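Local coordinates for aminotransferase class-III (Ochrobactrum anthropi, PDB 5GHG), which probably moves amino groups between amines and carbonyl acceptors as a vitamin B6-dependent omega-transaminase, here holding its cofactor in the aminated pyridoxamine phosphate form, at residues B[38-42]-B[430-435]; B[109-113]-B[303-307]; B[116-121]-B[295-299]; B[241-245]-B[276-280]; B[260-266]-B[286-290]. The protein carries 1 engineered substitution. All coordinates share one frame; numbering follows the deposited sequence.

Overall arrangement
Interactions 2 and 3 share the antiparallel strands 111-115 and 297-301 at one end, within this chain, of the mixed sheet that also holds strands 254-258 and 282-285, and they touch through Y113 and F299. Interaction 5 joins the loops that follow those two strands; its centre is about 11 Å from that of interaction 3, and both reach the cofactor. Interaction 4 packs helix 240-250 on the loop before strand 282-285, its centre about 19 Å from that of interaction 5. Interaction 1 stands apart, on the other sheet, and its segments enclose all the others along the chain. Interactions 3 and 5 thus bring segments distant in sequence together at the cofactor, while interactions 1, 2 and 4 join outlying parts of the fold.

Interaction 1: B[38-42]-B[430-435]; sequences DGIYV and IINDQQ
The phenol ring of Y41 and the carboxamide of Q435 meet through their polar ends, the two planes 72° apart. One face of the ring carries I40, whose CG1 lies over the centre of Y41; Q435 NE2 comes in obliquely and donates to Y41 OH across 3.1 Å. The hydroxyl is tilted somewhat from the amide plane. I40 serves both flat groups, because its CD1 also rests 3.5 Å from Q435 CD. A water accepts from Q435 NE2 and, at 2.9 Å, from I40 N, adding a second link beside the direct bond.

At the other end of the amide, Q435 OE1 accepts from N432 N (3.1 Å) in the carbonyl plane, while N432 OD1 accepts from Q435 N (2.9 Å). With its donor and acceptor ends both engaged, the amide is probably kept from flipping, and a glutamine suits a place that needs one of each. I40 supplies the apolar part: its CG1 stands between the backbone N and the carbonyl carbon (chi1 70°), which turns CG2 to I430 CG1 at 4.0 Å, and its CD1 reaches I431 CD1. G39 has positive phi, easily adopted by glycine, and its CA lies 3.9 Å from I430 CD1.

Salt bridges tie D38 to R49 and D433 to R354. The arrangement is that of a beta hairpin, strands 32-38 and 41-44 joined by a type II' turn from D38 to Y41, set against a capping box of N432 and Q435 that starts the C-terminal helix 433-455.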
# COMPACT_ATOMS: atom_id res chain seq x y z
N ASP B 38 -20.24 16.23 3.65
CA ASP B 38 -20.64 17.37 4.48
C ASP B 38 -20.81 16.87 5.91
O ASP B 38 -21.85 16.28 6.23
CB ASP B 38 -21.93 17.98 3.92
CG ASP B 38 -22.57 18.98 4.87
OD1 ASP B 38 -21.88 19.53 5.72
OD2 ASP B 38 -23.79 19.21 4.72
N GLY B 39 -19.81 17.12 6.76
CA GLY B 39 -19.91 16.66 8.14
C GLY B 39 -20.05 15.14 8.19
O GLY B 39 -19.22 14.40 7.64
N ILE B 40 -21.09 14.65 8.86
CA ILE B 40 -21.28 13.20 8.93
C ILE B 40 -22.00 12.64 7.70
O ILE B 40 -22.22 11.42 7.65
CB ILE B 40 -22.07 12.75 10.17
CG1 ILE B 40 -23.54 13.18 10.09
CG2 ILE B 40 -21.39 13.26 11.46
CD1 ILE B 40 -24.45 12.46 11.12
N TYR B 41 -22.34 13.48 6.74
CA TYR B 41 -23.15 13.08 5.59
C TYR B 41 -22.33 12.98 4.32
O TYR B 41 -21.33 13.69 4.13
CB TYR B 41 -24.30 14.08 5.33
CG TYR B 41 -25.12 14.42 6.57
CD1 TYR B 41 -26.18 13.61 6.96
CD2 TYR B 41 -24.85 15.56 7.31
CE1 TYR B 41 -26.95 13.92 8.11
CE2 TYR B 41 -25.59 15.88 8.45
CZ TYR B 41 -26.64 15.06 8.84
OH TYR B 41 -27.36 15.40 9.97
N VAL B 42 -22.77 12.11 3.42
CA VAL B 42 -22.30 12.08 2.05
C VAL B 42 -23.52 12.14 1.15
O VAL B 42 -24.64 11.82 1.55
CB VAL B 42 -21.44 10.84 1.72
CG1 VAL B 42 -20.14 10.84 2.51
CG2 VAL B 42 -22.20 9.57 1.97
N ILE B 430 -17.18 13.57 15.23
CA ILE B 430 -17.88 14.84 15.34
C ILE B 430 -19.39 14.70 15.48
O ILE B 430 -20.09 15.72 15.56
CB ILE B 430 -17.60 15.73 14.11
CG1 ILE B 430 -18.04 15.03 12.82
CG2 ILE B 430 -16.12 16.20 14.05
CD1 ILE B 430 -18.24 16.00 11.65
N ILE B 431 -19.93 13.48 15.46
CA ILE B 431 -21.38 13.32 15.53
C ILE B 431 -21.92 13.89 16.85
O ILE B 431 -21.21 13.95 17.86
CB ILE B 431 -21.77 11.84 15.35
CG1 ILE B 431 -23.27 11.71 15.05
CG2 ILE B 431 -21.33 11.01 16.55
CD1 ILE B 431 -23.68 10.33 14.55
N ASN B 432 -23.17 14.35 16.83
CA ASN B 432 -23.81 14.84 18.06
C ASN B 432 -24.96 13.90 18.45
O ASN B 432 -25.32 12.97 17.72
CB ASN B 432 -24.28 16.29 17.90
CG ASN B 432 -25.38 16.47 16.87
OD1 ASN B 432 -26.28 15.66 16.77
ND2 ASN B 432 -25.30 17.56 16.10
N ASP B 433 -25.54 14.14 19.63
CA ASP B 433 -26.54 13.23 20.16
C ASP B 433 -27.79 13.19 19.29
O ASP B 433 -28.40 12.13 19.13
CB ASP B 433 -26.92 13.59 21.61
CG ASP B 433 -25.91 13.08 22.64
OD1 ASP B 433 -25.06 12.21 22.30
OD2 ASP B 433 -25.97 13.52 23.80
N GLN B 434 -28.21 14.33 18.73
CA GLN B 434 -29.38 14.32 17.86
C GLN B 434 -29.17 13.43 16.64
O GLN B 434 -30.10 12.76 16.18
CB GLN B 434 -29.73 15.75 17.39
CG GLN B 434 -29.77 16.80 18.50
CD GLN B 434 -28.41 17.50 18.71
OE1 GLN B 434 -27.56 17.03 19.50
NE2 GLN B 434 -28.22 18.65 18.02
N GLN B 435 -27.96 13.43 16.10
CA GLN B 435 -27.65 12.60 14.94
C GLN B 435 -27.55 11.13 15.33
O GLN B 435 -27.95 10.25 14.56
CB GLN B 435 -26.36 13.11 14.29
CG GLN B 435 -26.52 14.45 13.62
CD GLN B 435 -25.20 15.13 13.26
OE1 GLN B 435 -24.21 15.00 13.97
NE2 GLN B 435 -25.19 15.85 12.14
O HOH W 1 -22.51 16.59 10.51

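Interaction 2: B[109-113]-B[303-307]; sequences MSKAY and ERVYA
K111 lays its side chain over the ring of Y306, touching it with CG, CE and NZ. CB points toward the helix; with CG anti to the carbonyl carbon (chi1 -66°), CG stands over the centre of the Y306 face, 3.8 Å from the ring centroid, a CH-pi contact. The chain bends at chi2 and chi4 and so stays beside the ring: CE is 3.7 Å from Y306 CZ. NZ ends in an off-centre cation-pi contact, 4.4 Å from the Y306 centroid. It also donates to S110 OG at 3.2 Å and, weakly, to S110 O. Lysine fits because its methylenes cover the ring while its ammonium finds polar partners.

S110 OG hands the chain of bonds on by donating to E303 OE2 (3.2 Å), which it meets nearly along the C-O axis. The carboxylate and K111 NZ are not in contact, but their opposite charges probably attract. Y113 adds its hydroxyl at the edge of the Y306 ring, OH lying 3.8 Å from Y306 CD1.

S110 and K111 both face I301, a classic beta bulge at the start of strand 111-115, outermost in its sheet within this chain, against which the short helix 303-306 after strand 297-301 is folded back.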
# COMPACT_ATOMS: atom_id res chain seq x y z
N MET B 109 7.14 4.49 24.19
CA MET B 109 7.58 4.08 22.87
C MET B 109 8.86 4.84 22.52
O MET B 109 9.16 5.88 23.08
CB MET B 109 6.51 4.35 21.79
CG MET B 109 5.32 3.39 21.86
SD MET B 109 5.79 1.68 21.40
CE MET B 109 4.26 0.83 21.70
N SER B 110 9.63 4.28 21.58
CA SER B 110 10.92 4.83 21.21
C SER B 110 10.99 5.41 19.81
O SER B 110 11.58 6.47 19.62
CB SER B 110 12.00 3.74 21.38
OG SER B 110 13.24 4.18 20.84
N LYS B 111 10.39 4.74 18.81
CA LYS B 111 10.53 5.14 17.42
C LYS B 111 9.22 4.97 16.68
O LYS B 111 8.46 4.04 16.96
CB LYS B 111 11.60 4.29 16.69
CG LYS B 111 13.02 4.48 17.20
CD LYS B 111 13.55 5.87 16.84
CE LYS B 111 14.93 6.11 17.47
NZ LYS B 111 14.86 6.15 18.97
N ALA B 112 8.98 5.86 15.70
CA ALA B 112 7.85 5.80 14.81
C ALA B 112 8.33 5.56 13.38
O ALA B 112 9.32 6.16 12.94
CB ALA B 112 7.02 7.09 14.87
N TYR B 113 7.63 4.69 12.66
CA TYR B 113 7.90 4.39 11.25
C TYR B 113 6.64 4.64 10.44
O TYR B 113 5.53 4.39 10.92
CB TYR B 113 8.32 2.92 11.06
CG TYR B 113 9.56 2.51 11.84
CD1 TYR B 113 9.51 2.31 13.22
CD2 TYR B 113 10.78 2.32 11.19
CE1 TYR B 113 10.66 1.93 13.92
CE2 TYR B 113 11.91 1.91 11.88
CZ TYR B 113 11.85 1.73 13.23
OH TYR B 113 12.99 1.37 13.91
N GLU B 303 11.46 0.42 23.36
CA GLU B 303 12.91 0.25 23.42
C GLU B 303 13.29 -1.23 23.41
O GLU B 303 14.30 -1.61 22.80
CB GLU B 303 13.47 0.95 24.66
CG GLU B 303 15.00 0.96 24.74
CD GLU B 303 15.64 1.73 23.59
OE1 GLU B 303 16.78 1.39 23.23
OE2 GLU B 303 15.01 2.69 23.04
N ARG B 304 12.50 -2.07 24.06
CA ARG B 304 12.72 -3.51 24.03
C ARG B 304 12.84 -4.01 22.59
O ARG B 304 13.75 -4.77 22.26
CB ARG B 304 11.57 -4.22 24.75
CG ARG B 304 11.59 -5.74 24.68
CD ARG B 304 10.26 -6.29 25.16
NE ARG B 304 10.24 -7.74 25.23
CZ ARG B 304 9.16 -8.46 25.52
NH1 ARG B 304 8.00 -7.85 25.74
NH2 ARG B 304 9.24 -9.78 25.58
N VAL B 305 11.93 -3.57 21.71
CA VAL B 305 11.99 -3.97 20.32
C VAL B 305 13.16 -3.30 19.62
O VAL B 305 13.89 -3.94 18.86
CB VAL B 305 10.66 -3.66 19.61
CG1 VAL B 305 10.76 -3.93 18.11
CG2 VAL B 305 9.52 -4.47 20.23
N TYR B 306 13.35 -2.00 19.86
CA TYR B 306 14.31 -1.22 19.09
C TYR B 306 15.76 -1.53 19.47
O TYR B 306 16.64 -1.46 18.61
CB TYR B 306 14.04 0.27 19.27
CG TYR B 306 14.98 1.18 18.50
CD1 TYR B 306 14.95 1.24 17.11
CD2 TYR B 306 15.91 1.98 19.17
CE1 TYR B 306 15.81 2.07 16.40
CE2 TYR B 306 16.78 2.81 18.48
CZ TYR B 306 16.72 2.86 17.10
OH TYR B 306 17.59 3.68 16.41
N ALA B 307 16.02 -1.87 20.73
CA ALA B 307 17.41 -1.99 21.23
C ALA B 307 18.29 -2.90 20.36
O ALA B 307 19.36 -2.45 19.94
CB ALA B 307 17.39 -2.47 22.68

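Interaction 3: B[116-121]-B[295-299]; sequences NSGSEA and PISAF. With PMP (4'-deoxy-4'-aminopyridoxal-5'-phosphate), chain C.
F299 has CG between its backbone N and carbonyl carbon (chi1 61°), and this swings the ring to A121: F299 CD1 lies 4.2 Å from A121 CB and about as near to A121 O. In S297, OG is anti to the carbonyl carbon (chi1 -53°), a torsion that turns the hydroxyl toward helix 118-135. Its bond to N116 O is doubtful, because the one proton has another acceptor within reach and the place of OG is itself less sure; S286 OG is its stronger partner. Small residues suit this place: A121 and S297 let the strand lie close to the first turn of the helix. At the far end a water donates to both N116 OD1 and P295 O, tying the two loops together.

S117 caps that helix. Its OG accepts from E120 N at 3.0 Å, and E120 OE1 accepts in return from S117 N at 3.1 Å, completing a capping box. E120 OE1 takes a further bond from N116 N (2.8 Å). Across the dimer interface E120 OE2 is bonded to S117 OG of the second subunit, and the matching pair repeats in reverse. The E120 carboxylates of the two subunits come close, which may raise the proton affinity of one of them.

The helix start serves the cofactor. G118 N donates to PMP O2P at 3.0 Å. S119 N donates to PMP O1P at 2.8 Å. The S119 hydroxyl is also placed on that oxygen, at a distance short enough to be taken with care. At G118 a side chain would collide with PMP O4P. Backbone N-H groups at a helix N-terminus meet the phosphate, so the helix dipole probably helps to stabilise its negative charge.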
# COMPACT_ATOMS: atom_id res chain seq x y z
N ASN B 116 2.25 3.80 3.80
CA ASN B 116 1.04 4.35 3.24
C ASN B 116 -0.22 3.74 3.84
O ASN B 116 -1.19 4.46 4.10
CB ASN B 116 1.04 4.17 1.72
CG ASN B 116 2.24 4.80 1.07
OD1 ASN B 116 2.37 6.01 1.06
ND2 ASN B 116 3.15 3.97 0.57
N SER B 117 -0.21 2.44 4.08
CA SER B 117 -1.41 1.72 4.46
C SER B 117 -1.17 0.93 5.74
O SER B 117 -0.04 0.63 6.10
CB SER B 117 -1.83 0.75 3.34
OG SER B 117 -0.83 -0.24 3.17
N GLY B 118 -2.28 0.55 6.39
CA GLY B 118 -2.19 -0.38 7.51
C GLY B 118 -1.62 -1.72 7.11
O GLY B 118 -0.86 -2.33 7.87
N SER B 119 -1.97 -2.21 5.91
CA SER B 119 -1.42 -3.43 5.39
C SER B 119 0.11 -3.37 5.28
O SER B 119 0.80 -4.30 5.69
CB SER B 119 -2.03 -3.75 4.00
OG SER B 119 -3.44 -3.97 4.07
N GLU B 120 0.64 -2.29 4.70
CA GLU B 120 2.09 -2.15 4.63
C GLU B 120 2.71 -2.06 6.03
O GLU B 120 3.81 -2.58 6.26
CB GLU B 120 2.48 -0.89 3.85
CG GLU B 120 2.40 -0.99 2.35
CD GLU B 120 2.58 0.41 1.72
OE1 GLU B 120 2.19 1.40 2.37
OE2 GLU B 120 3.10 0.53 0.59
N ALA B 121 2.05 -1.37 6.95
CA ALA B 121 2.57 -1.27 8.31
C ALA B 121 2.72 -2.65 8.95
O ALA B 121 3.78 -3.00 9.47
CB ALA B 121 1.68 -0.36 9.16
N PRO B 295 -3.70 9.03 2.34
CA PRO B 295 -3.20 7.74 2.85
C PRO B 295 -1.91 7.94 3.64
O PRO B 295 -0.94 8.51 3.13
CB PRO B 295 -2.92 6.93 1.56
CG PRO B 295 -3.45 7.76 0.42
CD PRO B 295 -3.58 9.16 0.88
N ILE B 296 -1.91 7.47 4.88
CA ILE B 296 -0.69 7.40 5.68
C ILE B 296 -0.96 6.46 6.87
O ILE B 296 -2.06 6.42 7.41
CB ILE B 296 -0.22 8.79 6.16
CG1 ILE B 296 1.04 8.66 7.00
CG2 ILE B 296 -1.32 9.45 6.98
CD1 ILE B 296 1.71 9.99 7.34
N SER B 297 0.06 5.71 7.24
CA SER B 297 -0.02 4.83 8.40
C SER B 297 1.32 4.89 9.13
O SER B 297 2.30 5.40 8.60
CB SER B 297 -0.36 3.39 7.99
OG SER B 297 -1.52 3.39 7.19
N ALA B 298 1.34 4.33 10.33
CA ALA B 298 2.52 4.41 11.17
C ALA B 298 2.51 3.23 12.12
O ALA B 298 1.44 2.72 12.46
CB ALA B 298 2.56 5.72 11.98
N PHE B 299 3.69 2.81 12.54
CA PHE B 299 3.75 1.96 13.72
C PHE B 299 4.83 2.49 14.66
O PHE B 299 5.80 3.12 14.24
CB PHE B 299 3.95 0.49 13.37
CG PHE B 299 5.23 0.18 12.63
CD1 PHE B 299 5.27 0.21 11.24
CD2 PHE B 299 6.38 -0.20 13.32
CE1 PHE B 299 6.43 -0.12 10.55
CE2 PHE B 299 7.55 -0.50 12.65
CZ PHE B 299 7.58 -0.47 11.27
N1 PMP C . -5.60 -3.46 10.49
C2 PMP C . -6.91 -3.20 10.77
C2A PMP C . -7.41 -3.45 12.16
C3 PMP C . -7.80 -2.73 9.78
O3 PMP C . -9.12 -2.57 10.11
C4 PMP C . -7.31 -2.48 8.46
C4A PMP C . -8.16 -1.90 7.35
N4A PMP C . -9.51 -2.40 7.29
C5 PMP C . -5.93 -2.75 8.22
C6 PMP C . -5.10 -3.17 9.24
C5A PMP C . -5.31 -2.57 6.87
O4P PMP C . -5.25 -1.18 6.53
P PMP C . -5.22 -0.74 4.95
O1P PMP C . -4.17 -1.54 4.26
O2P PMP C . -4.92 0.74 5.00
O3P PMP C . -6.57 -1.05 4.34
O HOH W 2 1.85 8.25 2.92

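Interaction 4: B[241-245]-B[276-280]; sequences WEKVQ and FDMKP
Q245 NE2 spends both of its N-H groups: one goes to D277 O across the contact (3.0 Å, nearly straight at 169°), the other back to W241 O at 3.1 Å, and both acceptors lie near the amide plane. W241 O already takes the helical bond from Q245 N, and the two donors reach it from opposite faces. Helix 240-250 is the helix of a beta-alpha-beta crossover between the parallel strands 219-224 and 254-258. The loop it meets begins with a Schellman motif, in which D277, with positive phi, ends helix 272-275.

Q245 OE1 accepts from K279 N at 2.8 Å. Glutamine is apt here, as its amide offers a donor to one loop carbonyl and an acceptor to an N-H two residues on, much as a neighbouring backbone would.

Beside this polar link W241 presents its indole face to M278 in a Met-aromatic contact: SD lies 3.7 Å from the centroid of the W241 five-membered ring. F276 CB touches W241 CD1 at 3.8 Å, its ring inclined to the indole. Replacing this tryptophan by an alanine would probably open a gap beneath the thioether and leave the M278 side chain freer to turn. A bend at chi3 (66°) carries M278 CE over the six-membered ring of W241, 3.6 Å from its centroid.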
# COMPACT_ATOMS: atom_id res chain seq x y z
N TRP B 241 -7.91 -9.81 27.90
CA TRP B 241 -6.61 -9.22 27.63
C TRP B 241 -5.64 -9.38 28.79
O TRP B 241 -4.43 -9.53 28.58
CB TRP B 241 -6.76 -7.76 27.20
CG TRP B 241 -7.07 -7.65 25.72
CD1 TRP B 241 -8.22 -7.20 25.15
CD2 TRP B 241 -6.21 -8.04 24.64
NE1 TRP B 241 -8.13 -7.27 23.78
CE2 TRP B 241 -6.91 -7.79 23.44
CE3 TRP B 241 -4.93 -8.58 24.58
CZ2 TRP B 241 -6.35 -8.04 22.18
CZ3 TRP B 241 -4.37 -8.83 23.30
CH2 TRP B 241 -5.09 -8.57 22.14
N GLU B 242 -6.15 -9.37 30.02
CA GLU B 242 -5.29 -9.63 31.18
C GLU B 242 -4.74 -11.05 31.14
O GLU B 242 -3.54 -11.27 31.29
CB GLU B 242 -6.06 -9.38 32.47
CG GLU B 242 -5.32 -9.78 33.72
CD GLU B 242 -6.19 -9.72 34.98
OE1 GLU B 242 -5.81 -10.33 35.99
OE2 GLU B 242 -7.25 -9.05 34.95
N LYS B 243 -5.61 -12.03 30.89
CA LYS B 243 -5.17 -13.42 30.86
C LYS B 243 -4.28 -13.70 29.66
O LYS B 243 -3.30 -14.45 29.78
CB LYS B 243 -6.38 -14.35 30.89
CG LYS B 243 -7.23 -14.17 32.14
CD LYS B 243 -8.57 -14.91 32.07
CE LYS B 243 -9.29 -14.84 33.43
NZ LYS B 243 -10.73 -15.23 33.35
N VAL B 244 -4.58 -13.11 28.50
CA VAL B 244 -3.71 -13.30 27.33
C VAL B 244 -2.32 -12.73 27.61
O VAL B 244 -1.30 -13.39 27.33
CB VAL B 244 -4.34 -12.68 26.07
CG1 VAL B 244 -3.31 -12.59 24.92
CG2 VAL B 244 -5.52 -13.52 25.62
N GLN B 245 -2.25 -11.53 28.16
CA GLN B 245 -0.96 -10.90 28.40
C GLN B 245 -0.11 -11.69 29.40
O GLN B 245 1.11 -11.78 29.26
CB GLN B 245 -1.14 -9.45 28.84
CG GLN B 245 -1.59 -8.54 27.70
CD GLN B 245 -1.81 -7.11 28.12
OE1 GLN B 245 -0.95 -6.25 27.89
NE2 GLN B 245 -2.96 -6.83 28.73
N PHE B 276 -8.65 -1.27 27.11
CA PHE B 276 -8.57 -2.67 27.48
C PHE B 276 -7.33 -3.01 28.29
O PHE B 276 -7.05 -4.18 28.51
CB PHE B 276 -8.67 -3.54 26.23
CG PHE B 276 -10.04 -3.50 25.61
CD1 PHE B 276 -11.06 -4.30 26.12
CD2 PHE B 276 -10.33 -2.62 24.59
CE1 PHE B 276 -12.34 -4.23 25.57
CE2 PHE B 276 -11.61 -2.56 24.04
CZ PHE B 276 -12.60 -3.36 24.53
N ASP B 277 -6.60 -2.01 28.77
CA ASP B 277 -5.40 -2.19 29.58
C ASP B 277 -4.41 -3.14 28.91
O ASP B 277 -3.91 -4.10 29.51
CB ASP B 277 -5.76 -2.70 30.99
CG ASP B 277 -4.59 -2.50 31.98
OD1 ASP B 277 -3.79 -1.54 31.78
OD2 ASP B 277 -4.45 -3.30 32.92
N MET B 278 -4.11 -2.86 27.65
CA MET B 278 -3.09 -3.58 26.90
C MET B 278 -1.78 -2.82 26.96
O MET B 278 -1.76 -1.59 26.94
CB MET B 278 -3.52 -3.77 25.45
CG MET B 278 -4.73 -4.65 25.29
SD MET B 278 -5.55 -4.44 23.70
CE MET B 278 -4.31 -5.05 22.56
N LYS B 279 -0.67 -3.57 27.01
CA LYS B 279 0.66 -3.01 27.12
C LYS B 279 1.48 -3.51 25.94
O LYS B 279 2.36 -4.36 26.09
CB LYS B 279 1.31 -3.38 28.46
CG LYS B 279 0.56 -2.79 29.64
CD LYS B 279 1.29 -2.99 30.97
CE LYS B 279 0.56 -2.25 32.10
NZ LYS B 279 0.98 -2.75 33.45
N PRO B 280 1.19 -3.00 24.73
CA PRO B 280 1.87 -3.52 23.55
C PRO B 280 3.33 -3.12 23.48
O PRO B 280 3.74 -2.08 23.99
CB PRO B 280 1.08 -2.89 22.39
CG PRO B 280 0.51 -1.62 22.98
CD PRO B 280 0.19 -1.98 24.42

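Interaction 5: B[260-266]-B[286-290]; sequences VICGFGR and SKQLS. With PMP (4'-deoxy-4'-aminopyridoxal-5'-phosphate), chain C.
V260 and S286 bring their CA atoms within 4.7 Å, where two loops leave neighbouring parallel strands 254-258 and 282-285 and turn into the cofactor pocket of this class-III aminotransferase. Residues 260-262 keep helical angles; F264 and G265 then take positive phi, at G265 in a region where a side chain would jam against the preceding carbonyl. K287 also has positive phi, just before the short 3-10 turn at 288-289.

V260 CG1 packs tightly on K287 CE at 3.3 Å and reaches PMP C3 at 3.5 Å; a branched valine can touch the lysine and the pyridine ring at once. I261 runs alongside K287 and meets PMP O3 with CD1. K287 NZ lies 3.3 Å from PMP N4A and bonds to L57 O and to T324 of the second subunit. As in related enzymes, it is probably the lysine that forms the internal aldimine.

Q288 ties the loops deeper in: NE2 donates to G263 O at 2.9 Å, in the carbonyl plane, and OE1 accepts from R266 NH2 at 2.8 Å, from above the amide plane and less straight. A leucine here would probably leave G263 O and the R266 guanidinium each one partner short in a buried setting, although R266 would keep P427 O. A water accepts from Q288 N and lies within bonding distance of V260 O and G263 O, though it has more acceptors in reach than protons. F264 and L289 lie side by side, CZ of the ring touching L289 CD1 at 3.6 Å.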
# COMPACT_ATOMS: atom_id res chain seq x y z
N VAL B 260 -5.42 0.22 14.12
CA VAL B 260 -5.78 0.91 12.88
C VAL B 260 -7.21 1.46 12.97
O VAL B 260 -7.47 2.59 12.56
CB VAL B 260 -5.57 -0.04 11.69
CG1 VAL B 260 -6.33 0.43 10.44
CG2 VAL B 260 -4.07 -0.14 11.38
N ILE B 261 -8.12 0.70 13.56
CA ILE B 261 -9.47 1.20 13.78
C ILE B 261 -9.62 1.85 15.16
O ILE B 261 -10.26 2.90 15.30
CB ILE B 261 -10.52 0.11 13.57
CG1 ILE B 261 -10.67 -0.21 12.08
CG2 ILE B 261 -11.85 0.54 14.19
CD1 ILE B 261 -11.52 -1.44 11.82
N CYS B 262 -9.07 1.25 16.21
CA CYS B 262 -9.36 1.76 17.55
C CYS B 262 -8.65 3.08 17.85
O CYS B 262 -9.03 3.77 18.81
CB CYS B 262 -8.98 0.70 18.60
SG CYS B 262 -9.97 -0.83 18.42
N GLY B 263 -7.63 3.44 17.09
CA GLY B 263 -6.79 4.57 17.46
C GLY B 263 -7.51 5.90 17.30
O GLY B 263 -8.41 6.06 16.46
N PHE B 264 -7.11 6.86 18.13
CA PHE B 264 -7.53 8.26 18.06
C PHE B 264 -8.99 8.45 18.42
O PHE B 264 -9.70 9.22 17.77
CB PHE B 264 -7.17 8.85 16.69
CG PHE B 264 -5.71 8.67 16.35
CD1 PHE B 264 -4.74 9.41 17.01
CD2 PHE B 264 -5.30 7.70 15.46
CE1 PHE B 264 -3.39 9.21 16.74
CE2 PHE B 264 -3.96 7.49 15.17
CZ PHE B 264 -3.00 8.24 15.82
N GLY B 265 -9.45 7.80 19.49
CA GLY B 265 -10.71 8.14 20.15
C GLY B 265 -11.88 7.21 19.89
O GLY B 265 -12.94 7.41 20.48
N ARG B 266 -11.72 6.17 19.08
CA ARG B 266 -12.85 5.36 18.65
C ARG B 266 -13.51 4.60 19.81
O ARG B 266 -14.73 4.39 19.78
CB ARG B 266 -12.40 4.39 17.56
CG ARG B 266 -13.47 3.44 17.06
CD ARG B 266 -14.70 4.18 16.59
NE ARG B 266 -14.42 5.15 15.53
CZ ARG B 266 -15.33 5.97 15.01
NH1 ARG B 266 -16.58 5.94 15.47
NH2 ARG B 266 -15.00 6.80 14.06
N SER B 286 -3.50 3.80 11.63
CA SER B 286 -3.82 4.35 10.33
C SER B 286 -5.16 5.06 10.41
O SER B 286 -5.60 5.43 11.51
CB SER B 286 -3.82 3.26 9.25
OG SER B 286 -4.04 3.82 7.96
N LYS B 287 -5.82 5.27 9.27
CA LYS B 287 -7.23 5.68 9.25
C LYS B 287 -7.47 6.99 9.97
O LYS B 287 -7.26 8.06 9.38
CB LYS B 287 -8.10 4.58 9.84
CG LYS B 287 -8.32 3.41 8.89
CD LYS B 287 -9.29 2.40 9.51
CE LYS B 287 -9.16 1.04 8.87
NZ LYS B 287 -10.05 0.81 7.74
N GLN B 288 -7.91 6.94 11.24
CA GLN B 288 -8.21 8.21 11.90
C GLN B 288 -6.96 9.04 12.14
O GLN B 288 -7.09 10.21 12.50
CB GLN B 288 -8.95 7.99 13.24
CG GLN B 288 -10.29 7.28 13.07
CD GLN B 288 -11.26 7.53 14.21
OE1 GLN B 288 -12.40 7.93 13.97
NE2 GLN B 288 -10.82 7.30 15.45
N LEU B 289 -5.77 8.47 11.97
CA LEU B 289 -4.54 9.24 11.99
C LEU B 289 -4.63 10.46 11.06
O LEU B 289 -4.18 11.56 11.41
CB LEU B 289 -3.38 8.34 11.57
CG LEU B 289 -1.99 8.95 11.42
CD1 LEU B 289 -1.52 9.52 12.75
CD2 LEU B 289 -1.00 7.90 10.90
N SER B 290 -5.23 10.29 9.89
CA SER B 290 -5.44 11.40 8.96
C SER B 290 -6.90 11.61 8.62
O SER B 290 -7.21 12.39 7.70
CB SER B 290 -4.63 11.18 7.68
OG SER B 290 -5.21 10.11 6.91
N1 PMP C . -5.60 -3.46 10.49
C2 PMP C . -6.91 -3.20 10.77
C2A PMP C . -7.41 -3.45 12.16
C3 PMP C . -7.80 -2.73 9.78
O3 PMP C . -9.12 -2.57 10.11
C4 PMP C . -7.31 -2.48 8.46
C4A PMP C . -8.16 -1.90 7.35
N4A PMP C . -9.51 -2.40 7.29
C5 PMP C . -5.93 -2.75 8.22
C6 PMP C . -5.10 -3.17 9.24
C5A PMP C . -5.31 -2.57 6.87
O4P PMP C . -5.25 -1.18 6.53
P PMP C . -5.22 -0.74 4.95
O1P PMP C . -4.17 -1.54 4.26
O2P PMP C . -4.92 0.74 5.00
O3P PMP C . -6.57 -1.05 4.34
O HOH W 3 -7.82 4.97 13.73